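Local coordinates for protein 6-phosphogluconate dehydratase (Shewanella oneidensis, PDB 2GP4) that probably catalyses the dehydration of 6-phosphogluconate to 2-dehydro-3-deoxy-6-phosphogluconate, here in an apo form that lacks its iron-sulfur cluster, at residues R149-A153 with I177-I183; V312-G318 with V350-A354; F375-L380 with L427-A431; L447-I452 with P540-T546; K495-P499 with M527-R531. One frame throughout, in Å; residues are numbered along the deposited sequence.

Interaction 1 (R149-A153 with I177-I183); sequences REVIA and IVPGLLI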
# COMPACT_ATOMS: atom_id res chain seq x y z
N ARG A 149 1.77 2.24 -12.71
CA ARG A 149 0.66 2.83 -11.98
C ARG A 149 0.21 4.13 -12.64
O ARG A 149 -0.99 4.35 -12.83
CB ARG A 149 1.02 3.09 -10.51
CG ARG A 149 -0.09 3.77 -9.72
CD ARG A 149 0.42 4.31 -8.40
NE ARG A 149 1.16 5.56 -8.56
CZ ARG A 149 1.81 6.19 -7.58
NH1 ARG A 149 1.84 5.69 -6.35
NH2 ARG A 149 2.44 7.32 -7.85
N GLU A 150 1.18 4.97 -13.00
CA GLU A 150 0.88 6.23 -13.66
C GLU A 150 0.25 5.99 -15.04
O GLU A 150 -0.69 6.70 -15.43
CB GLU A 150 2.15 7.10 -13.78
CG GLU A 150 2.86 7.37 -12.44
CD GLU A 150 2.01 8.21 -11.50
OE1 GLU A 150 2.02 9.45 -11.65
OE2 GLU A 150 1.31 7.64 -10.63
N VAL A 151 0.75 4.97 -15.74
CA VAL A 151 0.22 4.60 -17.05
C VAL A 151 -1.22 4.12 -16.93
O VAL A 151 -2.07 4.55 -17.71
CB VAL A 151 1.12 3.56 -17.76
CG1 VAL A 151 0.51 3.15 -19.11
CG2 VAL A 151 2.52 4.11 -17.96
N ILE A 152 -1.50 3.25 -15.95
CA ILE A 152 -2.86 2.75 -15.65
C ILE A 152 -3.83 3.89 -15.32
O ILE A 152 -4.96 3.91 -15.81
CB ILE A 152 -2.85 1.68 -14.50
CG1 ILE A 152 -2.20 0.38 -14.98
CG2 ILE A 152 -4.26 1.40 -13.96
CD1 ILE A 152 -1.62 -0.48 -13.86
N ALA A 153 -3.38 4.83 -14.48
CA ALA A 153 -4.14 6.04 -14.15
C ALA A 153 -4.54 6.84 -15.40
O ALA A 153 -5.68 7.28 -15.53
CB ALA A 153 -3.34 6.92 -13.19
N ILE A 177 -1.90 -2.60 -9.93
CA ILE A 177 -3.25 -2.30 -10.39
C ILE A 177 -4.12 -2.12 -9.15
O ILE A 177 -3.85 -2.73 -8.11
CB ILE A 177 -3.79 -3.41 -11.32
CG1 ILE A 177 -2.71 -3.83 -12.32
CG2 ILE A 177 -5.03 -2.92 -12.06
CD1 ILE A 177 -3.08 -5.01 -13.19
N VAL A 178 -5.15 -1.30 -9.27
CA VAL A 178 -5.99 -0.82 -8.15
C VAL A 178 -5.60 0.61 -7.80
O VAL A 178 -6.41 1.51 -7.99
CB VAL A 178 -6.06 -1.75 -6.90
CG1 VAL A 178 -6.65 -1.00 -5.72
CG2 VAL A 178 -6.89 -2.99 -7.17
N PRO A 179 -4.36 0.85 -7.31
CA PRO A 179 -4.00 2.24 -7.03
C PRO A 179 -4.03 3.11 -8.28
O PRO A 179 -4.51 4.24 -8.22
CB PRO A 179 -2.58 2.13 -6.48
CG PRO A 179 -2.47 0.74 -5.97
CD PRO A 179 -3.24 -0.05 -6.97
N GLY A 180 -3.54 2.57 -9.39
CA GLY A 180 -3.60 3.23 -10.69
C GLY A 180 -5.02 3.50 -11.13
O GLY A 180 -5.34 4.61 -11.56
N LEU A 181 -5.87 2.49 -11.02
CA LEU A 181 -7.30 2.64 -11.34
C LEU A 181 -7.93 3.68 -10.43
O LEU A 181 -8.63 4.57 -10.90
CB LEU A 181 -8.03 1.31 -11.19
CG LEU A 181 -7.71 0.21 -12.20
CD1 LEU A 181 -8.01 -1.17 -11.60
CD2 LEU A 181 -8.49 0.41 -13.51
N LEU A 182 -7.63 3.59 -9.13
CA LEU A 182 -8.17 4.51 -8.13
C LEU A 182 -7.81 5.95 -8.47
O LEU A 182 -8.69 6.81 -8.54
CB LEU A 182 -7.67 4.17 -6.72
CG LEU A 182 -8.67 4.23 -5.54
CD1 LEU A 182 -7.94 4.25 -4.20
CD2 LEU A 182 -9.66 5.37 -5.62
N ILE A 183 -6.52 6.21 -8.69
CA ILE A 183 -6.03 7.54 -9.07
C ILE A 183 -6.78 8.07 -10.29
O ILE A 183 -7.30 9.19 -10.26
CB ILE A 183 -4.50 7.53 -9.35
CG1 ILE A 183 -3.72 7.25 -8.06
CG2 ILE A 183 -4.06 8.88 -9.94
CD1 ILE A 183 -2.28 6.83 -8.27

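Interaction 2 (V312-G318 with V350-A354); sequences VALLATG and VPLLA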
# COMPACT_ATOMS: atom_id res chain seq x y z
N VAL A 312 -4.79 2.46 8.77
CA VAL A 312 -4.79 1.63 9.99
C VAL A 312 -4.94 0.14 9.67
O VAL A 312 -4.34 -0.71 10.33
CB VAL A 312 -5.79 2.12 11.11
CG1 VAL A 312 -5.95 3.64 11.12
CG2 VAL A 312 -7.12 1.45 11.00
N ALA A 313 -5.73 -0.17 8.64
CA ALA A 313 -5.89 -1.54 8.16
C ALA A 313 -4.60 -2.07 7.55
O ALA A 313 -4.24 -3.23 7.75
CB ALA A 313 -7.01 -1.62 7.15
N LEU A 314 -3.92 -1.21 6.79
CA LEU A 314 -2.57 -1.50 6.30
C LEU A 314 -1.62 -1.82 7.46
O LEU A 314 -0.82 -2.75 7.36
CB LEU A 314 -2.05 -0.32 5.48
CG LEU A 314 -0.73 -0.38 4.70
CD1 LEU A 314 0.49 -0.04 5.57
CD2 LEU A 314 -0.55 -1.71 3.98
N LEU A 315 -1.73 -1.06 8.54
CA LEU A 315 -0.88 -1.25 9.73
C LEU A 315 -1.26 -2.49 10.54
O LEU A 315 -0.39 -3.25 10.96
CB LEU A 315 -0.88 0.01 10.60
CG LEU A 315 -0.19 1.26 10.05
CD1 LEU A 315 -0.70 2.52 10.73
CD2 LEU A 315 1.34 1.16 10.16
N ALA A 316 -2.56 -2.69 10.77
CA ALA A 316 -3.05 -3.85 11.53
C ALA A 316 -2.82 -5.19 10.83
O ALA A 316 -2.80 -6.25 11.49
CB ALA A 316 -4.54 -3.67 11.90
N THR A 317 -2.66 -5.16 9.51
CA THR A 317 -2.46 -6.39 8.74
C THR A 317 -1.00 -6.65 8.37
O THR A 317 -0.70 -7.66 7.74
CB THR A 317 -3.32 -6.41 7.45
OG1 THR A 317 -2.96 -5.30 6.63
CG2 THR A 317 -4.82 -6.38 7.78
N GLY A 318 -0.10 -5.75 8.75
CA GLY A 318 1.32 -5.87 8.42
C GLY A 318 1.59 -5.81 6.93
O GLY A 318 2.41 -6.55 6.40
N VAL A 350 -1.84 1.59 16.41
CA VAL A 350 -2.50 0.48 15.73
C VAL A 350 -1.79 -0.85 16.01
O VAL A 350 -0.64 -1.03 15.60
CB VAL A 350 -2.63 0.72 14.20
CG1 VAL A 350 -3.35 -0.45 13.52
CG2 VAL A 350 -3.36 2.02 13.92
N PRO A 351 -2.47 -1.79 16.68
CA PRO A 351 -1.85 -3.09 16.94
C PRO A 351 -1.69 -3.91 15.66
O PRO A 351 -2.42 -3.69 14.69
CB PRO A 351 -2.84 -3.78 17.89
CG PRO A 351 -4.16 -3.14 17.57
CD PRO A 351 -3.84 -1.71 17.23
N LEU A 352 -0.72 -4.83 15.67
CA LEU A 352 -0.60 -5.82 14.62
C LEU A 352 -1.53 -6.99 14.93
O LEU A 352 -1.45 -7.60 16.00
CB LEU A 352 0.85 -6.30 14.47
CG LEU A 352 1.12 -7.33 13.38
CD1 LEU A 352 0.94 -6.73 11.97
CD2 LEU A 352 2.51 -7.95 13.54
N LEU A 353 -2.40 -7.30 13.97
CA LEU A 353 -3.49 -8.25 14.17
C LEU A 353 -3.43 -9.47 13.24
O LEU A 353 -4.13 -10.45 13.46
CB LEU A 353 -4.83 -7.52 14.00
CG LEU A 353 -5.64 -7.07 15.23
CD1 LEU A 353 -4.79 -6.67 16.43
CD2 LEU A 353 -6.62 -5.96 14.85
N ALA A 354 -2.61 -9.41 12.19
CA ALA A 354 -2.55 -10.49 11.21
C ALA A 354 -1.14 -10.88 10.78
O ALA A 354 -0.29 -10.01 10.60
CB ALA A 354 -3.40 -10.14 9.98
O HOH W 1 0.79 -9.91 7.94

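Interaction 3 (F375-L380 with L427-A431); sequences FLIKEL and LTSVA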
# COMPACT_ATOMS: atom_id res chain seq x y z
N PHE A 375 -13.80 -9.94 10.76
CA PHE A 375 -13.30 -9.96 12.14
C PHE A 375 -12.39 -8.77 12.42
O PHE A 375 -12.57 -8.07 13.41
CB PHE A 375 -12.58 -11.28 12.45
CG PHE A 375 -11.95 -11.31 13.82
CD1 PHE A 375 -12.72 -11.59 14.94
CD2 PHE A 375 -10.60 -11.07 13.97
CE1 PHE A 375 -12.14 -11.62 16.21
CE2 PHE A 375 -10.01 -11.10 15.23
CZ PHE A 375 -10.78 -11.38 16.36
N LEU A 376 -11.41 -8.55 11.54
CA LEU A 376 -10.45 -7.47 11.68
C LEU A 376 -11.16 -6.12 11.81
O LEU A 376 -10.82 -5.31 12.67
CB LEU A 376 -9.50 -7.43 10.48
CG LEU A 376 -8.25 -6.56 10.62
CD1 LEU A 376 -7.03 -7.45 10.65
CD2 LEU A 376 -8.16 -5.59 9.46
N ILE A 377 -12.15 -5.90 10.95
CA ILE A 377 -12.86 -4.63 10.90
C ILE A 377 -13.73 -4.43 12.14
O ILE A 377 -13.82 -3.32 12.65
CB ILE A 377 -13.63 -4.45 9.57
CG1 ILE A 377 -12.63 -4.16 8.44
CG2 ILE A 377 -14.66 -3.32 9.66
CD1 ILE A 377 -13.24 -4.12 7.05
N LYS A 378 -14.34 -5.50 12.65
CA LYS A 378 -15.12 -5.40 13.89
C LYS A 378 -14.23 -5.01 15.08
O LYS A 378 -14.58 -4.11 15.84
CB LYS A 378 -15.87 -6.70 14.18
CG LYS A 378 -16.68 -6.65 15.47
CD LYS A 378 -17.17 -8.02 15.91
CE LYS A 378 -18.06 -7.90 17.14
NZ LYS A 378 -17.27 -7.67 18.37
N GLU A 379 -13.10 -5.69 15.21
CA GLU A 379 -12.11 -5.41 16.25
C GLU A 379 -11.63 -3.97 16.24
O GLU A 379 -11.61 -3.30 17.28
CB GLU A 379 -10.91 -6.36 16.13
CG GLU A 379 -11.19 -7.77 16.60
CD GLU A 379 -11.39 -7.84 18.10
OE1 GLU A 379 -10.47 -7.43 18.84
OE2 GLU A 379 -12.47 -8.31 18.54
N LEU A 380 -11.25 -3.48 15.06
CA LEU A 380 -10.74 -2.13 14.95
C LEU A 380 -11.84 -1.10 15.23
O LEU A 380 -11.60 -0.12 15.95
CB LEU A 380 -10.07 -1.91 13.59
CG LEU A 380 -8.82 -2.76 13.31
CD1 LEU A 380 -8.47 -2.71 11.83
CD2 LEU A 380 -7.62 -2.34 14.18
N LEU A 427 -4.50 -14.75 12.90
CA LEU A 427 -5.36 -13.59 13.11
C LEU A 427 -5.71 -13.44 14.58
O LEU A 427 -6.06 -14.42 15.25
CB LEU A 427 -6.62 -13.72 12.26
CG LEU A 427 -7.71 -12.64 12.34
CD1 LEU A 427 -7.18 -11.27 12.00
CD2 LEU A 427 -8.82 -13.04 11.39
N THR A 428 -5.63 -12.22 15.09
CA THR A 428 -5.80 -12.01 16.52
C THR A 428 -6.67 -10.79 16.86
O THR A 428 -6.88 -9.91 16.03
CB THR A 428 -4.43 -11.96 17.24
OG1 THR A 428 -4.59 -12.27 18.62
CG2 THR A 428 -3.76 -10.61 17.07
N SER A 429 -7.18 -10.78 18.09
CA SER A 429 -7.98 -9.66 18.61
C SER A 429 -7.06 -8.54 19.06
O SER A 429 -5.87 -8.78 19.31
CB SER A 429 -8.81 -10.13 19.80
OG SER A 429 -7.95 -10.53 20.85
N VAL A 430 -7.60 -7.33 19.18
CA VAL A 430 -6.79 -6.20 19.63
C VAL A 430 -6.37 -6.30 21.10
O VAL A 430 -5.34 -5.76 21.48
CB VAL A 430 -7.41 -4.78 19.30
CG1 VAL A 430 -8.23 -4.82 18.02
CG2 VAL A 430 -8.22 -4.23 20.46
N ALA A 431 -7.15 -7.01 21.92
CA ALA A 431 -6.82 -7.18 23.34
C ALA A 431 -5.52 -7.97 23.54
O ALA A 431 -4.73 -7.66 24.43
CB ALA A 431 -7.97 -7.83 24.09
O HOH W 2 -9.99 -7.08 21.57

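Interaction 4 (L447-I452 with P540-T546); sequences LGRAVI and PAAIHLT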
# COMPACT_ATOMS: atom_id res chain seq x y z
N LEU A 447 20.56 13.51 6.87
CA LEU A 447 20.42 12.72 5.65
C LEU A 447 19.06 12.90 4.97
O LEU A 447 18.91 12.64 3.77
CB LEU A 447 20.67 11.23 5.93
CG LEU A 447 22.14 10.80 6.08
CD1 LEU A 447 22.26 9.50 6.85
CD2 LEU A 447 22.81 10.66 4.73
N GLY A 448 18.06 13.34 5.74
CA GLY A 448 16.73 13.62 5.21
C GLY A 448 15.62 12.89 5.93
O GLY A 448 15.55 12.91 7.16
N ARG A 449 14.74 12.26 5.17
CA ARG A 449 13.59 11.54 5.72
C ARG A 449 13.49 10.16 5.08
O ARG A 449 13.62 10.03 3.86
CB ARG A 449 12.30 12.34 5.51
CG ARG A 449 12.27 13.71 6.21
CD ARG A 449 11.10 14.60 5.72
NE ARG A 449 9.79 14.00 6.01
CZ ARG A 449 9.15 14.10 7.17
NH1 ARG A 449 9.69 14.77 8.19
NH2 ARG A 449 7.97 13.52 7.33
N ALA A 450 13.26 9.15 5.91
CA ALA A 450 13.02 7.79 5.42
C ALA A 450 12.00 7.08 6.31
O ALA A 450 11.55 7.62 7.31
CB ALA A 450 14.34 7.01 5.38
N VAL A 451 11.64 5.86 5.94
CA VAL A 451 10.81 5.02 6.80
C VAL A 451 11.52 3.71 7.11
O VAL A 451 12.44 3.31 6.40
CB VAL A 451 9.38 4.78 6.22
CG1 VAL A 451 8.60 6.09 6.12
CG2 VAL A 451 9.45 4.09 4.86
N ILE A 452 11.11 3.07 8.20
CA ILE A 452 11.66 1.79 8.63
C ILE A 452 10.55 0.91 9.21
O ILE A 452 9.70 1.40 9.96
CB ILE A 452 12.84 1.97 9.65
CG1 ILE A 452 13.49 0.62 10.00
CG2 ILE A 452 12.38 2.71 10.92
CD1 ILE A 452 14.89 0.73 10.60
N PRO A 540 17.65 -3.85 10.39
CA PRO A 540 17.12 -2.49 10.31
C PRO A 540 17.40 -1.91 8.93
O PRO A 540 18.56 -1.91 8.47
CB PRO A 540 17.91 -1.73 11.38
CG PRO A 540 19.14 -2.56 11.61
CD PRO A 540 18.68 -3.97 11.45
N ALA A 541 16.36 -1.44 8.26
CA ALA A 541 16.50 -0.87 6.92
C ALA A 541 15.82 0.49 6.80
O ALA A 541 14.60 0.59 6.93
CB ALA A 541 15.97 -1.84 5.88
N ALA A 542 16.61 1.54 6.59
CA ALA A 542 16.07 2.85 6.28
C ALA A 542 15.83 2.93 4.78
O ALA A 542 16.77 2.86 4.00
CB ALA A 542 17.01 3.94 6.73
N ILE A 543 14.56 3.04 4.39
CA ILE A 543 14.15 2.94 2.98
C ILE A 543 13.40 4.19 2.51
O ILE A 543 12.91 4.97 3.34
CB ILE A 543 13.29 1.67 2.70
CG1 ILE A 543 11.99 1.69 3.52
CG2 ILE A 543 14.08 0.39 2.98
CD1 ILE A 543 10.95 0.65 3.10
N HIS A 544 13.29 4.37 1.19
CA HIS A 544 12.61 5.54 0.61
C HIS A 544 13.31 6.86 0.98
O HIS A 544 12.69 7.93 0.91
CB HIS A 544 11.12 5.59 1.02
CG HIS A 544 10.35 4.34 0.71
ND1 HIS A 544 8.98 4.28 0.78
CD2 HIS A 544 10.77 3.11 0.33
CE1 HIS A 544 8.58 3.06 0.45
NE2 HIS A 544 9.65 2.33 0.18
N LEU A 545 14.59 6.78 1.35
CA LEU A 545 15.38 7.97 1.69
C LEU A 545 15.21 9.08 0.66
O LEU A 545 15.29 8.86 -0.55
CB LEU A 545 16.86 7.63 1.89
CG LEU A 545 17.74 8.79 2.39
CD1 LEU A 545 17.21 9.39 3.70
CD2 LEU A 545 19.19 8.37 2.55
N THR A 546 14.98 10.28 1.18
CA THR A 546 14.61 11.43 0.39
C THR A 546 15.25 12.67 1.02
O THR A 546 15.23 12.82 2.25
CB THR A 546 13.07 11.56 0.31
OG1 THR A 546 12.52 10.35 -0.22
CG2 THR A 546 12.65 12.73 -0.58

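Interaction 5 (K495-P499 with M527-R531); sequences KGQGP and MTDGR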
# COMPACT_ATOMS: atom_id res chain seq x y z
N LYS A 495 22.58 3.51 -3.29
CA LYS A 495 22.05 4.73 -3.86
C LYS A 495 21.69 4.56 -5.33
O LYS A 495 21.96 3.51 -5.93
CB LYS A 495 23.02 5.89 -3.63
CG LYS A 495 24.42 5.67 -4.19
CD LYS A 495 25.24 6.92 -4.08
CE LYS A 495 26.59 6.75 -4.76
NZ LYS A 495 27.44 7.94 -4.52
N GLY A 496 21.05 5.59 -5.90
CA GLY A 496 20.59 5.57 -7.29
C GLY A 496 19.44 4.59 -7.50
O GLY A 496 19.32 4.00 -8.57
N GLN A 497 18.61 4.44 -6.48
CA GLN A 497 17.54 3.44 -6.51
C GLN A 497 16.16 4.08 -6.32
O GLN A 497 15.16 3.38 -6.18
CB GLN A 497 17.78 2.35 -5.45
CG GLN A 497 19.12 1.61 -5.54
CD GLN A 497 19.40 1.01 -6.92
OE1 GLN A 497 18.55 0.34 -7.52
NE2 GLN A 497 20.62 1.24 -7.42
N GLY A 498 16.12 5.41 -6.31
CA GLY A 498 14.87 6.13 -6.15
C GLY A 498 14.03 6.15 -7.41
O GLY A 498 14.46 5.67 -8.46
N PRO A 499 12.80 6.71 -7.31
CA PRO A 499 11.90 6.88 -8.46
C PRO A 499 12.58 7.49 -9.69
O PRO A 499 12.46 6.94 -10.79
CB PRO A 499 10.83 7.82 -7.91
CG PRO A 499 10.77 7.50 -6.47
CD PRO A 499 12.19 7.20 -6.06
N MSE A 527 20.57 1.28 4.16
CA MSE A 527 20.05 2.59 3.84
C MSE A 527 19.97 2.75 2.33
O MSE A 527 20.97 2.61 1.64
CB MSE A 527 20.91 3.69 4.46
CG MSE A 527 20.24 5.06 4.45
SE MSE A 527 21.44 6.45 5.10
CE MSE A 527 21.99 5.52 6.71
N THR A 528 18.77 3.01 1.83
CA THR A 528 18.58 3.20 0.39
C THR A 528 17.55 4.27 0.08
O THR A 528 16.62 4.51 0.86
CB THR A 528 18.24 1.86 -0.34
OG1 THR A 528 18.25 2.06 -1.76
CG2 THR A 528 16.89 1.29 0.11
N ASP A 529 17.72 4.92 -1.06
CA ASP A 529 16.71 5.85 -1.58
C ASP A 529 15.63 5.09 -2.33
O ASP A 529 14.64 5.67 -2.79
CB ASP A 529 17.34 6.95 -2.45
CG ASP A 529 18.34 6.42 -3.46
OD1 ASP A 529 18.38 5.20 -3.73
OD2 ASP A 529 19.10 7.26 -4.00
N GLY A 530 15.83 3.78 -2.42
CA GLY A 530 14.86 2.88 -3.03
C GLY A 530 14.08 2.08 -2.00
O GLY A 530 13.76 2.57 -0.92
N ARG A 531 13.78 0.83 -2.35
CA ARG A 531 12.90 -0.04 -1.58
C ARG A 531 13.28 -1.50 -1.80
O ARG A 531 13.96 -1.82 -2.77
CB ARG A 531 11.44 0.19 -2.00
CG ARG A 531 11.18 -0.03 -3.50
CD ARG A 531 9.71 -0.04 -3.83
NE ARG A 531 9.47 -0.18 -5.27
CZ ARG A 531 8.27 -0.39 -5.82
NH1 ARG A 531 7.18 -0.47 -5.07
NH2 ARG A 531 8.16 -0.50 -7.14
O HOH W 3 14.35 0.76 -5.54

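Interaction 1 (R149-A153 with I177-I183)
Arg149 lies across the first turn of helix 179-186, and its aliphatic chain does much of the touching before its charged end turns to other partners. From CB, CG sits anti to the backbone N (chi1 177°), which sets it against the main chain of Gly180, 3.7 Å from Gly180 CA. CD, the next atom, touches Ile183 CD1 at 3.7 Å and, more loosely, Pro179 CB. The chain bends at chi3 (78°), and the guanidinium receives the same Ile183 methyl over one face, 3.7 Å from Arg149 NE. Both NE and NH2 then reach Glu150 OE2 side-on, in the guanidinium plane, in a salt bridge with an NE to OE2 distance of 2.9 Å. Further hydrogen bonds, from NH2 to the carbonyl of Gly617 and between NH1 and His326 ND1, fix the rotation of this buried group.

One turn on, Ile152 CG2 presses on the backbone at Leu181 N (3.5 Å), while its CD1 meets Ile177 CG1 at about a right angle. Ala153 CA comes within 3.2 Å of Gly180 O in a CH...O contact, and its CB packs on Ile183 CG2. The helix axes approach to 7.3 Å, crossing at -41°. Such closeness depends on Gly180, because a CB there would collide with Ile152 CG2 and Arg149 O. Helix 322-333 lies against Arg149, Pro179 and Ile183, while Leu181 leans on Phe195 of strand 193-195, so the pair is enclosed within the largely helical N-terminal part of the chain.

Interaction 2 (V312-G318 with V350-A354)
Ala316, in the last turn of helix 304-316, offers its carbonyl oxygen to two successive amides of the 350-354 segment. Leu353 N makes the stronger bond, 2.7 Å from Ala316 O, lying in the carbonyl plane on a lone pair with an N-H...O angle of 158°. Ala354 N adds a weak second bond to the same oxygen. Beside them, Pro351 O receives a CH...O contact from Ala316 CA at 3.2 Å. The helix ends here in a Schellman motif: Gly318 takes a positive phi and its N turns back to Leu315 O in a weak bond. Lying in the last turn, Ala316 O takes its two bonds from the passing loop. The hydroxyl of Thr317 satisfies another last-turn acceptor, donating to Ala313 O at 2.7 Å from a position tilted out of the carbonyl plane. A water 2.7 Å from Thr317 O and 2.9 Å from Ala354 O bridges the two segments at this end, where Leu352 CD1 also lies, 3.5 Å from Gly318 N, against the turn where a side chain on Gly318 would be tight. Leu353 is also joined by its backbone to Thr428, and Leu352 to Gln435.

Apolar groups close the other end. Val350 CG1, anti to the backbone N (chi1 -179°), rests on the helix backbone, 3.4 Å from Val312 O and close to Ala316 N, with Ala316 CB and Leu315 CB beside it, and CG2 meets Val312 CB at 3.7 Å.

Interaction 3 (F375-L380 with L427-A431)
Phe375 and Leu427 form the tightly packed end of this contact, their side chains sliding past each other in opposite directions. With CG anti to the backbone N (chi1 175°), the ring reaches out from the helix until CD2 lies 3.7 Å from Leu427 CG. Its edge runs on along the loop backbone, where CE2 comes within 3.4 Å of Thr428 O, near the ring plane. Leu427 CD1 meets Leu376 CD1 more loosely.

The other end is polar and partly exposed. Glu379, bent at chi2 (-69°), rests CG over one face of the Phe375 ring and presents OE1 to Val430 N at 2.9 Å, on its anti side, in a bond of 162°. Ser429 CB and Val430 CG1 crowd beside that oxygen, and a water donates to Glu379 OE1 while accepting from Ala431 N. Cut back to alanine, Glu379 would lose both CG and its carboxylate, which is likely to leave Val430 N without this acceptor and the Phe375 face without its cover.

Leu427 also packs on helix 364-370, through Phe367 and Ala370, and Val430 on Leu353, so the segment sits between helix 372-383, helix 364-370 and the 350-354 loop.

Interaction 4 (L447-I452 with P540-T546)
Val451 and Ile543 are brought together by their first torsions: chi1 of -64° puts Val451 CG1 anti to the carbonyl carbon and so leaves CG2 between N and C, while Ile543 places its CG1 in the same slot (chi1 62°), and Val451 CG2 and Ile543 CG1 come within 3.7 Å. The two residues face each other as a hydrogen-bonded pair in an antiparallel ladder of the mixed C-terminal sheet. Val451 N to Ile543 O measures 3.0 Å, and Ile543 N returns a nearly straight bond to Val451 O. Arg449 and Thr546 form the next hydrogen-bonded pair, though the bond from Thr546 N is weak. Between the pairs the register slips by one in a beta bulge, with His544 and Leu545 spanning the stretch that Ala450 spans alone; His544 adopts a positive phi there.

Ile452 carries its CG1 anti to the backbone N, laying it 3.3 Å from Ala541 O, and stretches CD1 to Pro540 CB at 4.0 Å. With an alanine in its place, Ile452 would lose CG1 and CD1, which is likely to open a gap beside Pro540 and Ala541. Strands 440-445 and 524-528 flank the pair. Val451 CG2 lies over one face of the His544 ring, and past the corner Thr546 OG1 donates to His544 O at 2.7 Å.

Interaction 5 (K495-P499 with M527-R531)
Asp529 meets the 495-499 loop with both carboxylate oxygens, each taking a backbone N-H. Gln497 N donates to Asp529 OD1 at 2.9 Å, approaching from above the carboxylate plane, 37° out of it. Gly496 N reaches Asp529 OD2 at 3.2 Å, on the syn lone pair. With chi1 at 46° the carboxylate leans from its own chain toward the loop, and OD1 also touches Gln497 CB at 3.4 Å. The two backbones meet directly where Gln497 O lies 3.2 Å from Gly530 CA; a CB on Gly530 would run into that oxygen.

A second shell holds these groups in place. Gln497, bent at chi2, folds its amide back so that NE2 donates to Lys495 O at 3.0 Å, while OE1 is held by Asn502. Across the contact Thr528 OG1 bonds to Val494 O, at the end of the neighbouring parallel strand, and accepts from Gly530 N at 3.0 Å, an ST turn that bends the chain round Asp529. A water donates to Gln497 O and accepts from Arg531 N, bridging Gln497 and Arg531. Gly498 is the N-cap of helix 499-502. OD2 of Asp529 takes a further N-H from Ala549.

Three main-chain N-H groups, two from the 495-499 loop and one from Ala549, thus bind the buried carboxylate and hold its orientation, consistent with its pinning the turns that follow two parallel strands.

Overall arrangement
The five contacts fall into two touching pairs and one separate site. Interactions 2 and 3, with centres 9 Å apart, meet at Leu353 of the 350-354 loop: Leu353 O lies 2.8 Å from Thr428 N, a probable hydrogen bond, joining the segment 427-431 to the helical part. Interactions 4 and 5, also 9 Å apart, are linked through neighbouring strands 541-546 and 524-528, where His544 N probably bonds to Gly530 O at 2.8 Å. Interaction 1 stands alone, its nearest atoms about 8 Å from interaction 5, though Arg531 touches Ser145 and Leu146 of helix 145-160, which carries 149-153. The iron-sulfur cluster is absent from this apo form, so distances from the contacts to it cannot be given here.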